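Local coordinates for protein eukaryotic translation initiation factor 4 gamma 5 (Trypanosoma cruzi, PDB 6OZU) that probably serves as a scaffold in translation initiation, its MIF4G domain being the helical module with which eIF4G proteins typically bind the helicase eIF4A, at residues 24-27 / 28-31; 54-57 / 58-61; 88-91 / 92-95; 106-109 / 110-113; 211-215 / 216-220. All blocks are in the same frame, centred on the assembly; numbering follows the deposited sequence.

Contact 1: 24-27 / 28-31; sequences PKMK and EELT
M26 and E29 run alongside one another on the inner side of helix 23-31, their ends extending in the same direction. The methionine bends at its second and third torsions (chi2 -50°), and this fold brings CE within 3.4 Å of E29 OE1. The other carboxylate oxygen, OE2, has the stronger partner: it forms a salt bridge with R17 of helix 6-17. M26 also packs on I14 and R17 of that helix and on L69 of helix 63-76, while L30 lies against L73, so the buried flank is filled by two neighbouring helices. Helices layered in this way are the substance of the MIF4G domain, an all-alpha fold of the HEAT-like kind. Within the helix the regular i to i+4 ladder continues, with L30 N bonded to M26 O at 3.0 Å. T31 adds a side-chain bond, its OG1 donating back to E28 O at 3.1 Å.

The outward flank is looser. K25 is extended, and its NZ stops 5.2 Å from E29 OE1, close enough that the opposite charges may attract weakly, without touching. E28 takes the first torsion that sets CG between its own N and carbonyl carbon (63°), folding the chain back so that CG rests 3.3 Å from K25 O. K27 instead passes S72 of helix 63-76 toward a weak, long ion pair with sulfate.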
loop_
_atom_site.group_PDB
_atom_site.type_symbol
_atom_site.label_atom_id
_atom_site.label_comp_id
_atom_site.label_asym_id
_atom_site.label_seq_id
_atom_site.Cartn_x
_atom_site.Cartn_y
_atom_site.Cartn_z
ATOM N N PRO A 24 -15.136 15.457 5.181
ATOM C CA PRO A 24 -15.132 16.736 4.435
ATOM C C PRO A 24 -14.627 17.944 5.233
ATOM O O PRO A 24 -14.013 18.844 4.647
ATOM C CB PRO A 24 -16.595 16.907 4.011
ATOM C CG PRO A 24 -17.197 15.543 4.116
ATOM C CD PRO A 24 -16.511 14.919 5.275
ATOM N N LYS A 25 -14.871 17.955 6.561
ATOM C CA LYS A 25 -14.410 19.006 7.478
ATOM C C LYS A 25 -12.896 18.876 7.667
ATOM O O LYS A 25 -12.204 19.881 7.814
ATOM C CB LYS A 25 -15.141 18.924 8.841
ATOM C CG LYS A 25 -14.873 20.131 9.745
ATOM C CD LYS A 25 -15.580 20.068 11.094
ATOM C CE LYS A 25 -15.324 21.335 11.888
ATOM N NZ LYS A 25 -16.129 21.399 13.139
ATOM N N MET A 26 -12.390 17.635 7.645
ATOM C CA MET A 26 -10.971 17.316 7.809
ATOM C C MET A 26 -10.159 17.678 6.563
ATOM O O MET A 26 -9.036 18.190 6.680
ATOM C CB MET A 26 -10.781 15.851 8.256
ATOM C CG MET A 26 -11.310 15.574 9.669
ATOM S SD MET A 26 -10.728 16.744 10.933
ATOM C CE MET A 26 -12.213 17.748 11.189
ATOM N N LYS A 27 -10.758 17.454 5.373
ATOM C CA LYS A 27 -10.203 17.813 4.073
ATOM C C LYS A 27 -10.065 19.333 3.998
ATOM O O LYS A 27 -9.026 19.821 3.534
ATOM C CB LYS A 27 -11.110 17.316 2.943
ATOM C CG LYS A 27 -10.950 15.838 2.629
ATOM C CD LYS A 27 -11.896 15.423 1.530
ATOM C CE LYS A 27 -11.640 14.018 1.095
ATOM N NZ LYS A 27 -12.837 13.442 0.431
ATOM N N GLU A 28 -11.095 20.087 4.468
ATOM C CA GLU A 28 -11.019 21.547 4.418
ATOM C C GLU A 28 -10.077 22.101 5.501
ATOM O O GLU A 28 -9.438 23.123 5.245
ATOM C CB GLU A 28 -12.398 22.242 4.396
ATOM C CG GLU A 28 -13.291 22.044 5.609
ATOM C CD GLU A 28 -14.764 22.335 5.378
ATOM O OE1 GLU A 28 -15.386 22.985 6.252
ATOM O OE2 GLU A 28 -15.300 21.908 4.328
ATOM N N GLU A 29 -9.939 21.407 6.669
ATOM C CA GLU A 29 -8.984 21.796 7.719
ATOM C C GLU A 29 -7.527 21.659 7.225
ATOM O O GLU A 29 -6.681 22.482 7.575
ATOM C CB GLU A 29 -9.187 20.972 8.994
ATOM C CG GLU A 29 -10.207 21.565 9.945
ATOM C CD GLU A 29 -10.064 21.139 11.394
ATOM O OE1 GLU A 29 -11.105 20.872 12.037
ATOM O OE2 GLU A 29 -8.916 21.089 11.894
ATOM N N LEU A 30 -7.252 20.622 6.404
ATOM C CA LEU A 30 -5.941 20.345 5.825
ATOM C C LEU A 30 -5.598 21.375 4.752
ATOM O O LEU A 30 -4.482 21.902 4.774
ATOM C CB LEU A 30 -5.876 18.909 5.281
ATOM C CG LEU A 30 -4.531 18.405 4.728
ATOM C CD1 LEU A 30 -3.495 18.224 5.832
ATOM C CD2 LEU A 30 -4.714 17.088 4.026
ATOM N N THR A 31 -6.558 21.709 3.847
ATOM C CA THR A 31 -6.340 22.727 2.802
ATOM C C THR A 31 -6.111 24.106 3.425
ATOM O O THR A 31 -5.357 24.904 2.868
ATOM C CB THR A 31 -7.438 22.729 1.720
ATOM O OG1 THR A 31 -8.666 23.216 2.267
ATOM C CG2 THR A 31 -7.619 21.362 1.037
#

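Contact 2: 54-57 / 58-61; sequences SIQP and EDSI
From Q56 to D59 the backbone makes a single tight turn. Q56 is still extended, whereas P57 and E58 have helical angles (P57 phi -63°), so the chain reverses and D59 N comes back to Q56 O in a weak hydrogen bond of 3.4 Å.

Three side chains gather beside this turn. Q56 and D59 lie side by side and point the same way, D59 OD2 approaching Q56 CB at 3.3 Å. E58 doubles back: its chi2 of -95° bends the chain over the start of the turn and lays OE1 3.2 Å from P57 CD, against the proline ring. Its second oxygen, OE2, comes to 3.4 Å from Q56 NE2, with the amide and carboxylate planes turned 48° apart. D59 is the buried member of the group. Its OD1 makes a weak hydrogen bond to Y66 OH in helix 63-76 and a weak, long ion pair with K53 at the end of helix 40-53, so it leans, weakly, toward both. Helical angles at P57 and E58 with the weak i to i+3 bond make a short 3-10 turn, proline first, in the loop joining these helices of the MIF4G domain.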
loop_
_atom_site.group_PDB
_atom_site.type_symbol
_atom_site.label_atom_id
_atom_site.label_comp_id
_atom_site.label_asym_id
_atom_site.label_seq_id
_atom_site.Cartn_x
_atom_site.Cartn_y
_atom_site.Cartn_z
ATOM N N SER A 54 -0.102 5.509 9.187
ATOM C CA SER A 54 -0.734 4.554 8.284
ATOM C C SER A 54 -0.188 3.114 8.368
ATOM O O SER A 54 -0.867 2.185 7.909
ATOM C CB SER A 54 -0.670 5.066 6.853
ATOM O OG SER A 54 -1.430 6.253 6.709
ATOM N N ILE A 55 1.024 2.912 8.924
ATOM C CA ILE A 55 1.582 1.552 9.028
ATOM C C ILE A 55 1.515 1.017 10.466
ATOM O O ILE A 55 2.136 -0.008 10.786
ATOM C CB ILE A 55 2.976 1.376 8.394
ATOM C CG1 ILE A 55 4.019 2.347 8.961
ATOM C CG2 ILE A 55 2.873 1.458 6.888
ATOM C CD1 ILE A 55 5.297 1.683 9.273
ATOM N N GLN A 56 0.739 1.713 11.322
ATOM C CA GLN A 56 0.462 1.297 12.687
ATOM C C GLN A 56 -0.662 0.252 12.579
ATOM O O GLN A 56 -1.660 0.517 11.885
ATOM C CB GLN A 56 0.045 2.489 13.551
ATOM C CG GLN A 56 1.190 3.413 13.950
ATOM C CD GLN A 56 2.236 2.738 14.806
ATOM O OE1 GLN A 56 3.176 2.095 14.307
ATOM N NE2 GLN A 56 2.082 2.857 16.116
ATOM N N PRO A 57 -0.497 -0.973 13.159
ATOM C CA PRO A 57 -1.541 -2.019 12.995
ATOM C C PRO A 57 -2.926 -1.674 13.596
ATOM O O PRO A 57 -3.935 -2.122 13.051
ATOM C CB PRO A 57 -0.908 -3.266 13.625
ATOM C CG PRO A 57 0.085 -2.725 14.595
ATOM C CD PRO A 57 0.639 -1.477 13.961
ATOM N N GLU A 58 -2.972 -0.844 14.668
ATOM C CA GLU A 58 -4.204 -0.373 15.338
ATOM C C GLU A 58 -5.156 0.495 14.472
ATOM O O GLU A 58 -6.354 0.596 14.745
ATOM C CB GLU A 58 -3.867 0.392 16.642
ATOM C CG GLU A 58 -2.927 1.582 16.496
ATOM C CD GLU A 58 -1.461 1.280 16.750
ATOM O OE1 GLU A 58 -0.925 0.338 16.121
ATOM O OE2 GLU A 58 -0.845 2.001 17.569
ATOM N N ASP A 59 -4.592 1.143 13.445
ATOM C CA ASP A 59 -5.295 2.102 12.610
ATOM C C ASP A 59 -5.946 1.556 11.345
ATOM O O ASP A 59 -6.585 2.347 10.666
ATOM C CB ASP A 59 -4.329 3.250 12.243
ATOM C CG ASP A 59 -3.876 4.093 13.422
ATOM O OD1 ASP A 59 -4.735 4.474 14.242
ATOM O OD2 ASP A 59 -2.667 4.383 13.516
ATOM N N SER A 60 -5.828 0.249 11.030
ATOM C CA SER A 60 -6.280 -0.376 9.765
ATOM C C SER A 60 -7.600 0.169 9.183
ATOM O O SER A 60 -7.726 0.274 7.958
ATOM C CB SER A 60 -6.352 -1.898 9.874
ATOM O OG SER A 60 -7.574 -2.346 10.437
ATOM N N ILE A 61 -8.559 0.511 10.080
ATOM C CA ILE A 61 -9.902 1.065 9.822
ATOM C C ILE A 61 -9.867 2.533 9.324
ATOM O O ILE A 61 -10.621 2.876 8.405
ATOM C CB ILE A 61 -10.866 0.918 11.050
ATOM C CG1 ILE A 61 -10.232 0.152 12.253
ATOM C CG2 ILE A 61 -12.193 0.296 10.629
ATOM C CD1 ILE A 61 -9.503 1.030 13.305
#

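Contact 3: 88-91 / 92-95; sequences RNAI and IRQC
The guanidinium of R93 lies over the backbone of the preceding turn, with N89 O beneath the centre of one face, 3.6 Å from its plane. A90 N sits under the same face, displaced toward the rim. One terminal nitrogen, NH2, lies 3.8 Å from N89 CB, and the other, NH1, is equally close to A90 CA. The bend that achieves this is at chi3 (-110°); up to there the chain is extended, and beyond it the flat group swings back along the helix. Q44 of helix 40-53 touches the arginine, and a glycerol molecule is bound nearby. R88 leaves the helix on a different side, where NH2 donates to I74 O in helix 63-76, and NH1 to I77 O just past that helix and to G84 O one turn back on its own helix.

N89 and I92 run alongside each other, the amide OD1 lying 3.9 Å from I92 CD1. On the buried flank I91 turns CG2 toward C95 SG at 4.1 Å, an apolar contact one turn along. Under all of this the main chain keeps the i to i+4 pattern, shortest between Q94 N and A90 O at 2.8 Å.

I91 packs on V70 and I74 of helix 63-76, while Q94 and C95 meet F51 of helix 40-53. The lid that R93 forms over its own backbone is a local feature; the wider setting is an amphipathic helix packed against helices 40-53 and 63-76, as in HEAT-like all-helical folds.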
loop_
_atom_site.group_PDB
_atom_site.type_symbol
_atom_site.label_atom_id
_atom_site.label_comp_id
_atom_site.label_asym_id
_atom_site.label_seq_id
_atom_site.Cartn_x
_atom_site.Cartn_y
_atom_site.Cartn_z
ATOM N N ARG A 88 4.439 15.420 -4.284
ATOM C CA ARG A 88 4.423 14.233 -5.137
ATOM C C ARG A 88 5.740 13.444 -5.107
ATOM O O ARG A 88 5.719 12.218 -5.046
ATOM C CB ARG A 88 4.021 14.617 -6.561
ATOM C CG ARG A 88 2.523 14.849 -6.685
ATOM C CD ARG A 88 2.176 15.637 -7.920
ATOM N NE ARG A 88 0.733 15.726 -8.100
ATOM C CZ ARG A 88 -0.038 16.669 -7.578
ATOM N NH1 ARG A 88 0.487 17.616 -6.808
ATOM N NH2 ARG A 88 -1.340 16.670 -7.811
ATOM N N ASN A 89 6.867 14.140 -5.092
ATOM C CA ASN A 89 8.183 13.516 -5.004
ATOM C C ASN A 89 8.467 13.036 -3.587
ATOM O O ASN A 89 9.222 12.075 -3.425
ATOM C CB ASN A 89 9.268 14.452 -5.531
ATOM C CG ASN A 89 9.183 14.626 -7.023
ATOM O OD1 ASN A 89 9.285 13.670 -7.811
ATOM N ND2 ASN A 89 8.958 15.845 -7.443
ATOM N N ALA A 90 7.826 13.660 -2.565
ATOM C CA ALA A 90 7.966 13.240 -1.170
ATOM C C ALA A 90 7.170 11.943 -0.938
ATOM O O ALA A 90 7.653 11.080 -0.205
ATOM C CB ALA A 90 7.507 14.335 -0.231
ATOM N N ILE A 91 5.977 11.787 -1.595
ATOM C CA ILE A 91 5.161 10.553 -1.571
ATOM C C ILE A 91 5.958 9.412 -2.238
ATOM O O ILE A 91 6.063 8.350 -1.643
ATOM C CB ILE A 91 3.720 10.731 -2.140
ATOM C CG1 ILE A 91 2.894 11.696 -1.261
ATOM C CG2 ILE A 91 2.991 9.392 -2.232
ATOM C CD1 ILE A 91 1.799 12.460 -2.017
ATOM N N ILE A 92 6.612 9.670 -3.397
ATOM C CA ILE A 92 7.470 8.691 -4.102
ATOM C C ILE A 92 8.586 8.185 -3.177
ATOM O O ILE A 92 8.702 6.977 -2.978
ATOM C CB ILE A 92 8.031 9.252 -5.443
ATOM C CG1 ILE A 92 6.916 9.382 -6.503
ATOM C CG2 ILE A 92 9.209 8.416 -5.969
ATOM C CD1 ILE A 92 7.246 10.306 -7.694
ATOM N N ARG A 93 9.349 9.106 -2.584
ATOM C CA ARG A 93 10.446 8.821 -1.655
ATOM C C ARG A 93 9.971 8.087 -0.399
ATOM O O ARG A 93 10.616 7.126 0.026
ATOM C CB ARG A 93 11.220 10.113 -1.276
ATOM C CG ARG A 93 12.124 10.624 -2.377
ATOM C CD ARG A 93 13.020 11.796 -1.951
ATOM N NE ARG A 93 12.618 13.056 -2.589
ATOM C CZ ARG A 93 11.961 14.040 -1.975
ATOM N NH1 ARG A 93 11.667 13.949 -0.678
ATOM N NH2 ARG A 93 11.606 15.129 -2.646
ATOM N N GLN A 94 8.865 8.547 0.212
ATOM C CA GLN A 94 8.341 7.913 1.421
ATOM C C GLN A 94 7.752 6.509 1.138
ATOM O O GLN A 94 7.834 5.660 2.024
ATOM C CB GLN A 94 7.365 8.832 2.177
ATOM C CG GLN A 94 7.175 8.512 3.676
ATOM C CD GLN A 94 8.423 8.507 4.526
ATOM O OE1 GLN A 94 8.690 7.552 5.264
ATOM N NE2 GLN A 94 9.201 9.570 4.464
ATOM N N CYS A 95 7.263 6.239 -0.100
ATOM C CA CYS A 95 6.769 4.907 -0.542
ATOM C C CYS A 95 7.966 3.989 -0.649
ATOM O O CYS A 95 7.915 2.839 -0.244
ATOM C CB CYS A 95 6.064 5.000 -1.892
ATOM S SG CYS A 95 4.335 5.503 -1.801
#

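Contact 4: 106-109 / 110-113; sequences QAQL and EREI
R111 reaches back over A107 and Q108, folding at chi3 (-53°) so that its guanidinium covers the turn before it. A107 O lies under one face, 3.5 Å from the plane and toward the rim, with Q108 CA under the same face. NH1 meets A107 CB at 3.6 Å, and NH2 comes equally close to Q108 CG, the amide and guanidinium planes being 52° apart. On the neighbouring side of the same turn, the Q106 amide and the E110 carboxylate run alongside each other and are nearly coplanar, NE2 being 3.4 Å from OE2. L109 and I113 close the inner side with an apolar contact of 4.2 Å between CG and CD1.

What holds these groups lies farther out. The guanidinium of R111 is fixed by a salt bridge from NH2 to E104, two turns back on the same helix. The two glutamates are drawn toward helix 118-144, E110 by R125 and E112 by R124, and I113 rests on the same pair of arginines. I113 N still bonds L109 O at 2.9 Å, although I113 itself has left helical angles.

Carboxylates this close to the C-terminal end of a helix would be disfavoured by its dipole. Pairing with R124 and R125 probably offsets that cost and, at the same time, ties the helix end to the next helix in the chain.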
loop_
_atom_site.group_PDB
_atom_site.type_symbol
_atom_site.label_atom_id
_atom_site.label_comp_id
_atom_site.label_asym_id
_atom_site.label_seq_id
_atom_site.Cartn_x
_atom_site.Cartn_y
_atom_site.Cartn_z
ATOM N N GLN A 106 11.566 -8.429 6.226
ATOM C CA GLN A 106 11.241 -9.788 5.793
ATOM C C GLN A 106 12.546 -10.597 5.631
ATOM O O GLN A 106 12.640 -11.713 6.156
ATOM C CB GLN A 106 10.459 -9.739 4.461
ATOM C CG GLN A 106 9.956 -11.081 3.953
ATOM C CD GLN A 106 8.876 -11.666 4.843
ATOM O OE1 GLN A 106 7.848 -11.024 5.139
ATOM N NE2 GLN A 106 9.087 -12.905 5.291
ATOM N N ALA A 107 13.537 -10.021 4.909
ATOM C CA ALA A 107 14.869 -10.596 4.649
ATOM C C ALA A 107 15.637 -10.842 5.946
ATOM O O ALA A 107 16.263 -11.892 6.089
ATOM C CB ALA A 107 15.665 -9.676 3.745
ATOM N N GLN A 108 15.573 -9.873 6.892
ATOM C CA GLN A 108 16.198 -9.941 8.203
ATOM C C GLN A 108 15.603 -11.101 9.004
ATOM O O GLN A 108 16.367 -11.942 9.471
ATOM C CB GLN A 108 16.021 -8.614 8.945
ATOM C CG GLN A 108 17.314 -8.021 9.477
ATOM C CD GLN A 108 17.204 -6.551 9.832
ATOM O OE1 GLN A 108 16.147 -5.909 9.678
ATOM N NE2 GLN A 108 18.306 -5.979 10.312
ATOM N N LEU A 109 14.252 -11.183 9.104
ATOM C CA LEU A 109 13.535 -12.255 9.811
ATOM C C LEU A 109 14.009 -13.631 9.380
ATOM O O LEU A 109 14.380 -14.437 10.234
ATOM C CB LEU A 109 12.002 -12.141 9.617
ATOM C CG LEU A 109 11.142 -13.218 10.312
ATOM C CD1 LEU A 109 10.786 -12.819 11.738
ATOM C CD2 LEU A 109 9.906 -13.510 9.511
ATOM N N GLU A 110 14.014 -13.886 8.066
ATOM C CA GLU A 110 14.417 -15.169 7.502
ATOM C C GLU A 110 15.890 -15.533 7.830
ATOM O O GLU A 110 16.159 -16.696 8.129
ATOM C CB GLU A 110 14.083 -15.234 6.000
ATOM C CG GLU A 110 12.580 -15.172 5.696
ATOM C CD GLU A 110 11.612 -16.077 6.459
ATOM O OE1 GLU A 110 12.001 -17.211 6.826
ATOM O OE2 GLU A 110 10.452 -15.654 6.678
ATOM N N ARG A 111 16.798 -14.540 7.889
ATOM C CA ARG A 111 18.201 -14.743 8.263
ATOM C C ARG A 111 18.315 -15.025 9.772
ATOM O O ARG A 111 19.094 -15.886 10.178
ATOM C CB ARG A 111 19.045 -13.510 7.903
ATOM C CG ARG A 111 19.374 -13.386 6.423
ATOM C CD ARG A 111 20.370 -12.269 6.104
ATOM N NE ARG A 111 20.020 -10.935 6.617
ATOM C CZ ARG A 111 19.450 -9.967 5.902
ATOM N NH1 ARG A 111 19.084 -10.186 4.640
ATOM N NH2 ARG A 111 19.191 -8.789 6.458
ATOM N N GLU A 112 17.546 -14.277 10.590
ATOM C CA GLU A 112 17.479 -14.360 12.047
ATOM C C GLU A 112 16.933 -15.726 12.547
ATOM O O GLU A 112 17.450 -16.237 13.546
ATOM C CB GLU A 112 16.628 -13.188 12.565
ATOM C CG GLU A 112 16.506 -13.048 14.071
ATOM C CD GLU A 112 15.784 -11.799 14.555
ATOM O OE1 GLU A 112 15.142 -11.111 13.726
ATOM O OE2 GLU A 112 15.839 -11.522 15.776
ATOM N N ILE A 113 15.920 -16.316 11.852
ATOM C CA ILE A 113 15.302 -17.588 12.253
ATOM C C ILE A 113 15.776 -18.802 11.425
ATOM O O ILE A 113 15.160 -19.871 11.509
ATOM C CB ILE A 113 13.735 -17.494 12.281
ATOM C CG1 ILE A 113 13.133 -17.266 10.861
ATOM C CG2 ILE A 113 13.263 -16.442 13.303
ATOM C CD1 ILE A 113 11.678 -17.404 10.706
#

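Contact 5: 211-215 / 216-220; sequences MHPQR and RMQFL. With SO4 (sulfate ion), chain D; SO4 (sulfate ion), chain E.
P213 turns its ring inward onto the first turn of helix 215-235, where CB meets M217 CG at 3.6 Å. The methionine has CG opposite its backbone N (chi1 -163°), which directs the chain onward to L161 and Y162 of helix 150-162. At the other corner of the ring P213 CG touches Q218 CG, the two side chains crossing obliquely.

Q214 occupies the N-cap position, its carbonyl taking Q218 N at 2.8 Å, and a sulfate ion, probably from the crystallisation liquor, sits beyond this helix start. This is the familiar anion site at a helix N-terminus: R216 N points almost straight at O3 (176°), and R215 N adds a weak bond to O2.

The two arginines approach the ion from well-separated directions. R215 bends at chi3 and presents NE to O2 in the plane of its guanidinium, at 3.3 Å. R216 offers an edge, NE to O3 at 3.1 Å and NH2 to O1 at 3.0 Å, and the same NH2 makes a weak bond of 3.4 Å to O3 of a second sulfate. Backbone N-H groups of R169 and F170 also bond to sulfate here.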
loop_
_atom_site.group_PDB
_atom_site.type_symbol
_atom_site.label_atom_id
_atom_site.label_comp_id
_atom_site.label_asym_id
_atom_site.label_seq_id
_atom_site.Cartn_x
_atom_site.Cartn_y
_atom_site.Cartn_z
ATOM N N MET A 211 7.862 -13.972 -15.454
ATOM C CA MET A 211 9.008 -14.006 -14.539
ATOM C C MET A 211 9.363 -15.448 -14.168
ATOM O O MET A 211 9.875 -15.727 -13.080
ATOM C CB MET A 211 8.753 -13.138 -13.306
ATOM C CG MET A 211 8.879 -11.672 -13.595
ATOM S SD MET A 211 8.540 -10.670 -12.138
ATOM C CE MET A 211 8.431 -9.074 -12.905
ATOM N N HIS A 212 9.094 -16.354 -15.121
ATOM C CA HIS A 212 9.323 -17.799 -15.135
ATOM C C HIS A 212 8.688 -18.530 -13.937
ATOM O O HIS A 212 9.392 -19.235 -13.203
ATOM C CB HIS A 212 10.815 -18.110 -15.303
ATOM C CG HIS A 212 11.393 -17.430 -16.508
ATOM N ND1 HIS A 212 11.221 -17.951 -17.790
ATOM C CD2 HIS A 212 12.037 -16.244 -16.603
ATOM C CE1 HIS A 212 11.804 -17.089 -18.609
ATOM N NE2 HIS A 212 12.310 -16.046 -17.940
ATOM N N PRO A 213 7.340 -18.419 -13.756
ATOM C CA PRO A 213 6.687 -19.139 -12.661
ATOM C C PRO A 213 6.653 -20.645 -12.910
ATOM O O PRO A 213 6.609 -21.095 -14.064
ATOM C CB PRO A 213 5.266 -18.563 -12.672
ATOM C CG PRO A 213 5.032 -18.144 -14.041
ATOM C CD PRO A 213 6.345 -17.652 -14.539
ATOM N N GLN A 214 6.648 -21.418 -11.817
ATOM C CA GLN A 214 6.543 -22.871 -11.873
ATOM C C GLN A 214 5.049 -23.283 -11.931
ATOM O O GLN A 214 4.199 -22.423 -12.168
ATOM C CB GLN A 214 7.332 -23.534 -10.727
ATOM C CG GLN A 214 8.850 -23.336 -10.804
ATOM C CD GLN A 214 9.432 -23.794 -12.120
ATOM O OE1 GLN A 214 9.794 -22.978 -12.979
ATOM N NE2 GLN A 214 9.510 -25.110 -12.318
ATOM N N ARG A 215 4.734 -24.587 -11.772
ATOM C CA ARG A 215 3.370 -25.120 -11.883
ATOM C C ARG A 215 2.380 -24.453 -10.911
ATOM O O ARG A 215 1.347 -23.949 -11.369
ATOM C CB ARG A 215 3.336 -26.672 -11.733
ATOM C CG ARG A 215 4.242 -27.516 -12.643
ATOM C CD ARG A 215 4.226 -28.967 -12.224
ATOM N NE ARG A 215 5.307 -29.324 -11.293
ATOM C CZ ARG A 215 5.599 -30.563 -10.906
ATOM N NH1 ARG A 215 4.915 -31.593 -11.384
ATOM N NH2 ARG A 215 6.583 -30.779 -10.044
ATOM N N ARG A 216 2.695 -24.422 -9.587
ATOM C CA ARG A 216 1.792 -23.840 -8.590
ATOM C C ARG A 216 1.703 -22.332 -8.750
ATOM O O ARG A 216 0.616 -21.773 -8.578
ATOM C CB ARG A 216 2.202 -24.188 -7.154
ATOM C CG ARG A 216 1.957 -25.609 -6.673
ATOM C CD ARG A 216 2.768 -25.870 -5.409
ATOM N NE ARG A 216 4.198 -25.693 -5.672
ATOM C CZ ARG A 216 5.162 -25.634 -4.762
ATOM N NH1 ARG A 216 4.871 -25.701 -3.467
ATOM N NH2 ARG A 216 6.424 -25.507 -5.138
ATOM N N MET A 217 2.836 -21.686 -9.117
ATOM C CA MET A 217 2.946 -20.240 -9.312
ATOM C C MET A 217 2.144 -19.755 -10.527
ATOM O O MET A 217 1.529 -18.682 -10.483
ATOM C CB MET A 217 4.415 -19.798 -9.387
ATOM C CG MET A 217 4.604 -18.303 -9.176
ATOM S SD MET A 217 4.099 -17.733 -7.528
ATOM C CE MET A 217 5.654 -17.350 -6.869
ATOM N N GLN A 218 2.153 -20.540 -11.608
ATOM C CA GLN A 218 1.397 -20.216 -12.795
ATOM C C GLN A 218 -0.075 -20.431 -12.551
ATOM O O GLN A 218 -0.873 -19.614 -13.001
ATOM C CB GLN A 218 1.877 -21.030 -13.976
ATOM C CG GLN A 218 2.184 -20.132 -15.147
ATOM C CD GLN A 218 2.256 -20.890 -16.428
ATOM O OE1 GLN A 218 1.248 -21.361 -16.929
ATOM N NE2 GLN A 218 3.450 -21.009 -16.983
ATOM N N PHE A 219 -0.444 -21.501 -11.807
ATOM C CA PHE A 219 -1.842 -21.764 -11.460
ATOM C C PHE A 219 -2.377 -20.636 -10.568
ATOM O O PHE A 219 -3.483 -20.155 -10.802
ATOM C CB PHE A 219 -2.035 -23.158 -10.817
ATOM C CG PHE A 219 -3.487 -23.565 -10.683
ATOM C CD1 PHE A 219 -4.194 -24.067 -11.774
ATOM C CD2 PHE A 219 -4.163 -23.406 -9.475
ATOM C CE1 PHE A 219 -5.555 -24.397 -11.659
ATOM C CE2 PHE A 219 -5.522 -23.750 -9.361
ATOM C CZ PHE A 219 -6.206 -24.244 -10.454
ATOM N N LEU A 220 -1.564 -20.174 -9.602
ATOM C CA LEU A 220 -1.921 -19.085 -8.698
ATOM C C LEU A 220 -2.230 -17.798 -9.453
ATOM O O LEU A 220 -3.314 -17.243 -9.272
ATOM C CB LEU A 220 -0.823 -18.843 -7.657
ATOM C CG LEU A 220 -1.116 -17.740 -6.633
ATOM C CD1 LEU A 220 -1.355 -18.312 -5.298
ATOM C CD2 LEU A 220 -0.011 -16.763 -6.564
HETATM S S SO4 D . 6.393 -26.753 -8.722
HETATM O O1 SO4 D . 7.485 -26.594 -7.756
HETATM O O2 SO4 D . 6.900 -26.717 -10.102
HETATM O O3 SO4 D . 5.421 -25.677 -8.491
HETATM O O4 SO4 D . 5.768 -28.051 -8.495
HETATM S S SO4 E . 9.084 -24.027 -2.306
HETATM O O1 SO4 E . 10.112 -24.121 -1.269
HETATM O O2 SO4 E . 9.181 -22.692 -2.901
HETATM O O3 SO4 E . 9.288 -25.070 -3.318
HETATM O O4 SO4 E . 7.754 -24.230 -1.719
#

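Overall arrangement
The five contacts follow one another along the chain, and each is local. Contacts 3 and 4 share helix 82-112, their centres about 27 Å apart, so one long helix carries both. Contact 2 comes within about 8 Å of contact 3 at the nearest atoms without touching it. Contacts 1 and 5 lie on opposite sides of the chain's centre, about 46 Å apart between centres. Contacts 4 and 5 come within about 13 Å at their nearest atoms; contact 5 holds one sulfate firmly and a second weakly, and whether this anion site serves a natural partner is unknown.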